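Local coordinates for protein glucose-6-phosphate isomerase (Thermus thermophilus, PDB 1ZZG) that probably catalyses the reversible isomerisation of glucose 6-phosphate to fructose 6-phosphate, a step shared by glycolysis and gluconeogenesis, at residues P10-P13 with E14-R18; T338-Q341 with L342-A345; G405-L408 with T409-R412. All coordinates share one frame; numbering follows the deposited sequence.

Interaction 1: residues P10-P13 with E14-R18; sequences PGFP and EALSR
Phe12 and Leu16 sit one turn apart on the face of helix 12-18 that is buried. Leu16 CB lies over one face of the Phe12 ring, while Leu16 CD2 comes to 4.5 Å from Phe12 CE2. The ring is swung along the helix because its CG is anti to the backbone N (chi1 -173°). Both side chains also rest on helix 228-238, where Leu234 touches each of them. This apolar face docks the short helix on the body of the protein.

Gly11 is the N-cap. Its carbonyl accepts from Ala15 N at 3.2 Å and starts the helical pattern. Phe12 O then takes Leu16 N at 2.8 Å, and Pro13 O takes Ser17 N at 3.2 Å. Pro13 has no N-H to offer, which costs nothing in the first turn of a helix. Ala15 CB fits beside the start of the helix, 3.5 Å from Gly11 O.

On the exposed side Glu14 leaves with CG anti to its own N and then bends at chi2 (-74°). The bend turns the carboxylate along the helix to Arg18. There the two form a salt bridge, with Arg18 NH1 2.7 Å from Glu14 OE1. NH1 donates to Glu14 OE2 at 2.8 Å, on the syn lone pair of OE2. The carboxyl carbon lies at the edge of the guanidinium, in its plane. A water between Gly11 O and Glu14 OE1 is modelled closer to both than is usual, so this bridge is doubtful in detail.

The chemistry is split by face. Apolar packing anchors the buried side. On the exposed side a salt bridge spans one turn, and its acid, near the N-terminal end of the helix, probably also interacts favourably with the helix dipole.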
ATOM      1  N   PRO A  10      -4.931  26.726  14.978  1.00 39.98           N
ATOM      2  CA  PRO A  10      -5.436  27.663  15.988  1.00 41.00           C
ATOM      3  C   PRO A  10      -6.851  28.201  15.791  1.00 40.62           C
ATOM      4  O   PRO A  10      -7.526  28.540  16.763  1.00 42.19           O
ATOM      5  CB  PRO A  10      -4.385  28.773  15.976  1.00 41.66           C
ATOM      6  CG  PRO A  10      -3.937  28.786  14.550  1.00 41.02           C
ATOM      7  CD  PRO A  10      -3.777  27.308  14.267  1.00 40.55           C
ATOM      8  N   GLY A  11      -7.300  28.288  14.546  1.00 39.93           N
ATOM      9  CA  GLY A  11      -8.635  28.806  14.299  1.00 40.25           C
ATOM     10  C   GLY A  11      -9.762  27.780  14.329  1.00 39.75           C
ATOM     11  O   GLY A  11     -10.907  28.119  14.029  1.00 40.38           O
ATOM     12  N   PHE A  12      -9.458  26.541  14.708  1.00 38.20           N
ATOM     13  CA  PHE A  12     -10.477  25.495  14.731  1.00 36.48           C
ATOM     14  C   PHE A  12     -11.616  25.674  15.739  1.00 36.31           C
ATOM     15  O   PHE A  12     -12.775  25.439  15.411  1.00 35.36           O
ATOM     16  CB  PHE A  12      -9.840  24.119  14.940  1.00 35.12           C
ATOM     17  CG  PHE A  12     -10.820  22.986  14.816  1.00 31.63           C
ATOM     18  CD1 PHE A  12     -11.464  22.735  13.605  1.00 32.31           C
ATOM     19  CD2 PHE A  12     -11.139  22.206  15.917  1.00 31.24           C
ATOM     20  CE1 PHE A  12     -12.420  21.718  13.495  1.00 31.41           C
ATOM     21  CE2 PHE A  12     -12.093  21.187  15.821  1.00 31.88           C
ATOM     22  CZ  PHE A  12     -12.734  20.942  14.606  1.00 29.85           C
ATOM     23  N   PRO A  13     -11.303  26.070  16.983  1.00 37.46           N
ATOM     24  CA  PRO A  13     -12.375  26.251  17.971  1.00 37.71           C
ATOM     25  C   PRO A  13     -13.426  27.255  17.489  1.00 37.74           C
ATOM     26  O   PRO A  13     -14.617  27.085  17.746  1.00 37.59           O
ATOM     27  CB  PRO A  13     -11.616  26.731  19.207  1.00 37.97           C
ATOM     28  CG  PRO A  13     -10.295  26.021  19.074  1.00 38.11           C
ATOM     29  CD  PRO A  13      -9.979  26.237  17.607  1.00 37.00           C
ATOM     30  N   GLU A  14     -12.987  28.291  16.781  1.00 37.46           N
ATOM     31  CA  GLU A  14     -13.917  29.294  16.277  1.00 37.95           C
ATOM     32  C   GLU A  14     -14.709  28.749  15.091  1.00 37.06           C
ATOM     33  O   GLU A  14     -15.893  29.043  14.919  1.00 35.66           O
ATOM     34  CB  GLU A  14     -13.153  30.561  15.871  1.00 41.29           C
ATOM     35  CG  GLU A  14     -13.993  31.696  15.296  1.00 45.75           C
ATOM     36  CD  GLU A  14     -14.473  31.428  13.882  1.00 50.10           C
ATOM     37  OE1 GLU A  14     -13.777  30.684  13.156  1.00 52.09           O
ATOM     38  OE2 GLU A  14     -15.531  31.972  13.489  1.00 52.75           O
ATOM     39  N   ALA A  15     -14.043  27.948  14.274  1.00 34.43           N
ATOM     40  CA  ALA A  15     -14.674  27.379  13.101  1.00 34.24           C
ATOM     41  C   ALA A  15     -15.730  26.354  13.495  1.00 32.70           C
ATOM     42  O   ALA A  15     -16.785  26.260  12.869  1.00 32.48           O
ATOM     43  CB  ALA A  15     -13.624  26.746  12.212  1.00 35.11           C
ATOM     44  N   LEU A  16     -15.439  25.591  14.540  1.00 32.02           N
ATOM     45  CA  LEU A  16     -16.368  24.586  15.030  1.00 32.93           C
ATOM     46  C   LEU A  16     -17.628  25.312  15.498  1.00 34.44           C
ATOM     47  O   LEU A  16     -18.747  24.974  15.107  1.00 32.83           O
ATOM     48  CB  LEU A  16     -15.737  23.834  16.192  1.00 32.02           C
ATOM     49  CG  LEU A  16     -16.612  22.750  16.817  1.00 32.76           C
ATOM     50  CD1 LEU A  16     -16.963  21.707  15.772  1.00 30.70           C
ATOM     51  CD2 LEU A  16     -15.872  22.124  17.978  1.00 32.77           C
ATOM     52  N   SER A  17     -17.426  26.330  16.322  1.00 35.31           N
ATOM     53  CA  SER A  17     -18.528  27.128  16.838  1.00 37.70           C
ATOM     54  C   SER A  17     -19.350  27.722  15.690  1.00 37.67           C
ATOM     55  O   SER A  17     -20.571  27.567  15.648  1.00 37.25           O
ATOM     56  CB  SER A  17     -17.981  28.250  17.724  1.00 38.55           C
ATOM     57  OG  SER A  17     -19.026  28.899  18.425  1.00 42.62           O
ATOM     58  N   ARG A  18     -18.680  28.380  14.747  1.00 37.18           N
ATOM     59  CA  ARG A  18     -19.364  29.004  13.619  1.00 37.46           C
ATOM     60  C   ARG A  18     -20.123  28.025  12.726  1.00 36.32           C
ATOM     61  O   ARG A  18     -21.168  28.369  12.169  1.00 34.78           O
ATOM     62  CB  ARG A  18     -18.370  29.796  12.765  1.00 41.16           C
ATOM     63  CG  ARG A  18     -19.040  30.703  11.750  1.00 45.68           C
ATOM     64  CD  ARG A  18     -18.053  31.652  11.067  1.00 51.32           C
ATOM     65  NE  ARG A  18     -17.389  31.056   9.907  1.00 55.31           N
ATOM     66  CZ  ARG A  18     -16.132  30.615   9.890  1.00 57.16           C
ATOM     67  NH1 ARG A  18     -15.377  30.693  10.978  1.00 58.53           N
ATOM     68  NH2 ARG A  18     -15.626  30.100   8.777  1.00 58.01           N
TER
HETATM   69  O   HOH W   1     -11.391  30.330  12.946  1.00 42.47           O

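Interaction 2: residues T338-Q341 with L342-A345; sequences TLFQ and LLKA
A capping box begins helix 339-356, and the first turn closes behind it when Leu342 N donates to Thr338 O at 3.1 Å. Thr338 is the N-cap. Its OG1 accepts from Gln341 N at 2.9 Å. In return, Thr338 N donates to Gln341 OE1 at 3.2 Å, with the donor above the plane of the amide carbonyl. Gln341 can reach back because its CG is anti to the backbone N (chi1 -168°) and the chain is extended beyond CG. Thr338 OG1 has a second partner in Asp319 OD2, and the other oxygen of Asp319 takes Phe340 N. Two of the N-H groups at the start of the helix are thus met by side chains.

The regular bonds follow. Leu339 O accepts from Leu343 N at 2.9 Å and Phe340 O from Lys344 N at 2.8 Å. Gln341 O holds Ala345 N.

Phe340 is the side chain that bridges the two turns. Its CG is anti to its N (chi1 -174°), which lays the ring along the helix between Leu343 and Lys344. Pro313 and Pro316 also touch this ring. The aliphatic part of Lys344 runs beside it in the same direction, then bends at chi2 and carries NZ on to a salt bridge with Glu348.

Leu339, Leu342, Leu343 and Ala345 pack on the second subunit, so this helix start is part of the dimer interface. Leu342 meets Ala134 there, and Leu343 meets Val101. Within the helix, the apolar contacts of the Phe340 ring are made from two atoms: CD1 lies 4.2 Å from Leu343 CD2, and CE2 lies 3.9 Å from Lys344 CG.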
ATOM      1  N   THR A 338      13.731   3.061  23.942  1.00 34.70           N
ATOM      2  CA  THR A 338      12.947   1.919  23.468  1.00 32.92           C
ATOM      3  C   THR A 338      12.507   2.138  22.016  1.00 31.17           C
ATOM      4  O   THR A 338      12.543   3.259  21.505  1.00 30.62           O
ATOM      5  CB  THR A 338      11.672   1.696  24.319  1.00 33.86           C
ATOM      6  OG1 THR A 338      10.744   2.765  24.084  1.00 32.11           O
ATOM      7  CG2 THR A 338      12.017   1.643  25.803  1.00 34.20           C
ATOM      8  N   LEU A 339      12.099   1.061  21.353  1.00 29.21           N
ATOM      9  CA  LEU A 339      11.646   1.160  19.972  1.00 29.11           C
ATOM     10  C   LEU A 339      10.391   2.023  19.891  1.00 28.90           C
ATOM     11  O   LEU A 339      10.268   2.867  19.002  1.00 29.63           O
ATOM     12  CB  LEU A 339      11.365  -0.234  19.391  1.00 26.30           C
ATOM     13  CG  LEU A 339      12.606  -1.082  19.082  1.00 26.89           C
ATOM     14  CD1 LEU A 339      12.199  -2.394  18.430  1.00 24.19           C
ATOM     15  CD2 LEU A 339      13.531  -0.305  18.161  1.00 25.13           C
ATOM     16  N   PHE A 340       9.460   1.824  20.819  1.00 29.85           N
ATOM     17  CA  PHE A 340       8.243   2.631  20.795  1.00 30.36           C
ATOM     18  C   PHE A 340       8.583   4.096  21.057  1.00 30.23           C
ATOM     19  O   PHE A 340       7.986   5.001  20.471  1.00 28.51           O
ATOM     20  CB  PHE A 340       7.240   2.168  21.845  1.00 32.26           C
ATOM     21  CG  PHE A 340       5.920   2.878  21.746  1.00 34.69           C
ATOM     22  CD1 PHE A 340       4.949   2.442  20.845  1.00 35.99           C
ATOM     23  CD2 PHE A 340       5.678   4.029  22.490  1.00 35.83           C
ATOM     24  CE1 PHE A 340       3.757   3.144  20.683  1.00 37.48           C
ATOM     25  CE2 PHE A 340       4.488   4.741  22.335  1.00 38.57           C
ATOM     26  CZ  PHE A 340       3.527   4.297  21.428  1.00 36.12           C
ATOM     27  N   GLN A 341       9.539   4.325  21.952  1.00 30.34           N
ATOM     28  CA  GLN A 341       9.962   5.683  22.277  1.00 30.39           C
ATOM     29  C   GLN A 341      10.423   6.375  20.994  1.00 28.79           C
ATOM     30  O   GLN A 341      10.135   7.551  20.767  1.00 29.58           O
ATOM     31  CB  GLN A 341      11.109   5.643  23.287  1.00 31.41           C
ATOM     32  CG  GLN A 341      11.438   6.980  23.923  1.00 35.53           C
ATOM     33  CD  GLN A 341      12.600   6.879  24.894  1.00 37.95           C
ATOM     34  OE1 GLN A 341      12.943   5.787  25.359  1.00 38.06           O
ATOM     35  NE2 GLN A 341      13.204   8.020  25.216  1.00 39.24           N
ATOM     36  N   LEU A 342      11.143   5.633  20.156  1.00 28.84           N
ATOM     37  CA  LEU A 342      11.630   6.171  18.887  1.00 27.79           C
ATOM     38  C   LEU A 342      10.445   6.456  17.966  1.00 26.97           C
ATOM     39  O   LEU A 342      10.332   7.536  17.390  1.00 28.88           O
ATOM     40  CB  LEU A 342      12.579   5.176  18.207  1.00 26.57           C
ATOM     41  CG  LEU A 342      13.112   5.603  16.834  1.00 25.33           C
ATOM     42  CD1 LEU A 342      13.729   6.997  16.916  1.00 26.43           C
ATOM     43  CD2 LEU A 342      14.135   4.591  16.344  1.00 26.13           C
ATOM     44  N   LEU A 343       9.572   5.466  17.831  1.00 27.52           N
ATOM     45  CA  LEU A 343       8.382   5.578  16.995  1.00 27.28           C
ATOM     46  C   LEU A 343       7.606   6.842  17.349  1.00 24.54           C
ATOM     47  O   LEU A 343       7.287   7.653  16.480  1.00 25.14           O
ATOM     48  CB  LEU A 343       7.502   4.335  17.194  1.00 27.60           C
ATOM     49  CG  LEU A 343       6.098   4.261  16.582  1.00 29.89           C
ATOM     50  CD1 LEU A 343       6.138   4.663  15.115  1.00 31.77           C
ATOM     51  CD2 LEU A 343       5.553   2.829  16.739  1.00 29.37           C
ATOM     52  N   LYS A 344       7.326   7.006  18.640  1.00 25.15           N
ATOM     53  CA  LYS A 344       6.580   8.160  19.147  1.00 27.61           C
ATOM     54  C   LYS A 344       7.294   9.468  18.829  1.00 26.24           C
ATOM     55  O   LYS A 344       6.680  10.432  18.393  1.00 25.14           O
ATOM     56  CB  LYS A 344       6.407   8.055  20.669  1.00 29.12           C
ATOM     57  CG  LYS A 344       5.010   8.387  21.196  1.00 32.81           C
ATOM     58  CD  LYS A 344       4.303   9.446  20.374  1.00 33.73           C
ATOM     59  CE  LYS A 344       2.922   9.750  20.942  1.00 35.44           C
ATOM     60  NZ  LYS A 344       2.959  10.850  21.941  1.00 33.40           N
ATOM     61  N   ALA A 345       8.599   9.493  19.068  1.00 27.03           N
ATOM     62  CA  ALA A 345       9.387  10.684  18.803  1.00 26.63           C
ATOM     63  C   ALA A 345       9.306  11.074  17.332  1.00 26.76           C
ATOM     64  O   ALA A 345       9.146  12.249  17.006  1.00 26.11           O
ATOM     65  CB  ALA A 345      10.837  10.448  19.205  1.00 25.58           C
TER

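Interaction 3: residues G405-L408 with T409-R412; sequences GKVL and TRKR
Arg410 folds back over the turn of helix 403-414 that holds Lys406 and Val407. Its CB stands 3.7 Å from Val407 O. The next atom, CG, is 3.5 Å from Lys406 O, the carbonyl that accepts the hydrogen bond from Arg410 N. The chain then bends at chi3 (-72°), and this turn lays the guanidinium back along the helix. One face of the group lies over Lys406 O, off-centre toward the rim, with Val407 CA on that same face. At the tip the two nitrogens part: NH1 is 4.0 Å from Lys406 CB, and NH2 is 3.9 Å from Val407 CG2. These are packing contacts, with the cationic plane set against backbone and aliphatic carbon. Arg410 also packs on Tyr333 of the second subunit.

Thr409 is held differently. Its OG1 is anti to its own carbonyl carbon (chi1 -69°), which points the hydroxyl back up the helix. OG1 donates to Gly405 O at 2.8 Å, and Thr409 N donates to the same oxygen at 3.0 Å. The two donors arrive from opposite faces of the carbonyl plane. A valine here has no hydroxyl to give, so Gly405 O would probably lose its second donor and the side chain the bond that helps set its rotation. Lys411 N and Arg412 N continue the helix on Val407 O and Leu408 O. Leu408 and Thr409 rest on Ala349 of the second subunit.

Lys406 is a predicted active-site residue. Its extended side chain is about 8 Å from that of Glu267, the predicted proton donor. The chemistry implies that Gly405 O, next to this lysine in the chain, is satisfied twice by Thr409, while the Arg410 guanidinium packs on the same turn without a hydrogen bond to Lys406 O.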
ATOM      1  N   GLY A 405     -17.099  -0.429 -15.875  1.00 27.41           N
ATOM      2  CA  GLY A 405     -15.966  -1.338 -15.930  1.00 26.95           C
ATOM      3  C   GLY A 405     -16.397  -2.791 -15.973  1.00 27.29           C
ATOM      4  O   GLY A 405     -15.837  -3.596 -16.725  1.00 27.02           O
ATOM      5  N   LYS A 406     -17.394  -3.134 -15.163  1.00 26.71           N
ATOM      6  CA  LYS A 406     -17.899  -4.502 -15.116  1.00 27.84           C
ATOM      7  C   LYS A 406     -18.542  -4.891 -16.444  1.00 28.92           C
ATOM      8  O   LYS A 406     -18.341  -6.004 -16.946  1.00 28.73           O
ATOM      9  CB  LYS A 406     -18.920  -4.642 -13.984  1.00 27.90           C
ATOM     10  CG  LYS A 406     -18.337  -4.397 -12.602  1.00 29.09           C
ATOM     11  CD  LYS A 406     -19.421  -4.408 -11.543  1.00 29.30           C
ATOM     12  CE  LYS A 406     -18.865  -4.092 -10.167  1.00 30.51           C
ATOM     13  NZ  LYS A 406     -19.964  -4.012  -9.170  1.00 31.29           N
ATOM     14  N   VAL A 407     -19.313  -3.968 -17.004  1.00 29.52           N
ATOM     15  CA  VAL A 407     -19.995  -4.193 -18.274  1.00 29.63           C
ATOM     16  C   VAL A 407     -18.991  -4.430 -19.398  1.00 29.17           C
ATOM     17  O   VAL A 407     -19.107  -5.400 -20.146  1.00 28.30           O
ATOM     18  CB  VAL A 407     -20.893  -2.985 -18.640  1.00 29.73           C
ATOM     19  CG1 VAL A 407     -21.415  -3.131 -20.071  1.00 31.67           C
ATOM     20  CG2 VAL A 407     -22.059  -2.894 -17.665  1.00 29.84           C
ATOM     21  N   LEU A 408     -18.004  -3.547 -19.507  1.00 29.05           N
ATOM     22  CA  LEU A 408     -16.989  -3.674 -20.545  1.00 30.23           C
ATOM     23  C   LEU A 408     -16.181  -4.954 -20.365  1.00 30.67           C
ATOM     24  O   LEU A 408     -15.758  -5.570 -21.344  1.00 31.22           O
ATOM     25  CB  LEU A 408     -16.070  -2.452 -20.535  1.00 30.66           C
ATOM     26  CG  LEU A 408     -16.795  -1.133 -20.825  1.00 32.08           C
ATOM     27  CD1 LEU A 408     -15.799   0.010 -20.813  1.00 31.47           C
ATOM     28  CD2 LEU A 408     -17.497  -1.217 -22.173  1.00 32.21           C
ATOM     29  N   THR A 409     -15.978  -5.360 -19.114  1.00 30.76           N
ATOM     30  CA  THR A 409     -15.237  -6.583 -18.833  1.00 30.30           C
ATOM     31  C   THR A 409     -15.987  -7.786 -19.401  1.00 31.97           C
ATOM     32  O   THR A 409     -15.390  -8.657 -20.042  1.00 31.15           O
ATOM     33  CB  THR A 409     -15.037  -6.796 -17.315  1.00 30.00           C
ATOM     34  OG1 THR A 409     -14.125  -5.813 -16.808  1.00 28.72           O
ATOM     35  CG2 THR A 409     -14.479  -8.180 -17.042  1.00 29.40           C
ATOM     36  N   ARG A 410     -17.293  -7.840 -19.163  1.00 32.67           N
ATOM     37  CA  ARG A 410     -18.088  -8.948 -19.676  1.00 34.41           C
ATOM     38  C   ARG A 410     -18.095  -8.905 -21.205  1.00 35.50           C
ATOM     39  O   ARG A 410     -18.046  -9.943 -21.868  1.00 34.03           O
ATOM     40  CB  ARG A 410     -19.520  -8.890 -19.131  1.00 36.25           C
ATOM     41  CG  ARG A 410     -19.621  -9.198 -17.640  1.00 40.66           C
ATOM     42  CD  ARG A 410     -21.046  -9.564 -17.233  1.00 44.68           C
ATOM     43  NE  ARG A 410     -21.960  -8.422 -17.246  1.00 48.20           N
ATOM     44  CZ  ARG A 410     -22.041  -7.511 -16.277  1.00 51.26           C
ATOM     45  NH1 ARG A 410     -21.262  -7.601 -15.204  1.00 51.71           N
ATOM     46  NH2 ARG A 410     -22.911  -6.512 -16.375  1.00 51.88           N
ATOM     47  N   LYS A 411     -18.134  -7.696 -21.757  1.00 35.62           N
ATOM     48  CA  LYS A 411     -18.132  -7.514 -23.202  1.00 39.08           C
ATOM     49  C   LYS A 411     -16.836  -8.094 -23.775  1.00 40.32           C
ATOM     50  O   LYS A 411     -16.861  -8.870 -24.730  1.00 40.30           O
ATOM     51  CB  LYS A 411     -18.240  -6.023 -23.542  1.00 40.55           C
ATOM     52  CG  LYS A 411     -18.294  -5.717 -25.033  1.00 44.80           C
ATOM     53  CD  LYS A 411     -18.416  -4.218 -25.297  1.00 48.48           C
ATOM     54  CE  LYS A 411     -18.573  -3.936 -26.790  1.00 51.23           C
ATOM     55  NZ  LYS A 411     -18.575  -2.478 -27.105  1.00 53.58           N
ATOM     56  N   ARG A 412     -15.712  -7.722 -23.174  1.00 41.11           N
ATOM     57  CA  ARG A 412     -14.401  -8.198 -23.607  1.00 43.38           C
ATOM     58  C   ARG A 412     -14.303  -9.726 -23.546  1.00 43.78           C
ATOM     59  O   ARG A 412     -13.907 -10.365 -24.520  1.00 45.68           O
ATOM     60  CB  ARG A 412     -13.308  -7.577 -22.732  1.00 43.87           C
ATOM     61  CG  ARG A 412     -13.113  -6.079 -22.927  1.00 46.24           C
ATOM     62  CD  ARG A 412     -11.994  -5.818 -23.910  1.00 49.34           C
ATOM     63  NE  ARG A 412     -11.725  -4.396 -24.094  1.00 50.86           N
ATOM     64  CZ  ARG A 412     -10.703  -3.923 -24.802  1.00 51.71           C
ATOM     65  NH1 ARG A 412      -9.858  -4.764 -25.385  1.00 51.96           N
ATOM     66  NH2 ARG A 412     -10.527  -2.614 -24.928  1.00 53.20           N
TER

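In the fold
From the N terminus, interaction 1 comes first, on helix 12-18, which packs on helix 228-238. Interaction 2 starts helix 339-356 beside strand 306-313. Interaction 3 lies on the final helix, 403-414. Each joins neighbouring turns of one helix, so none closes a long loop. They follow in series, without nesting or crossing. Within one chain the centres of interactions 2 and 3 are 49 Å apart, on opposite sides of the chain's centre. The dimer brings them together: Ala345 of one subunit packs on Thr409 and Arg412 of the other. Interaction 1 stays within its own subunit, its centre 32 Å from that of interaction 2.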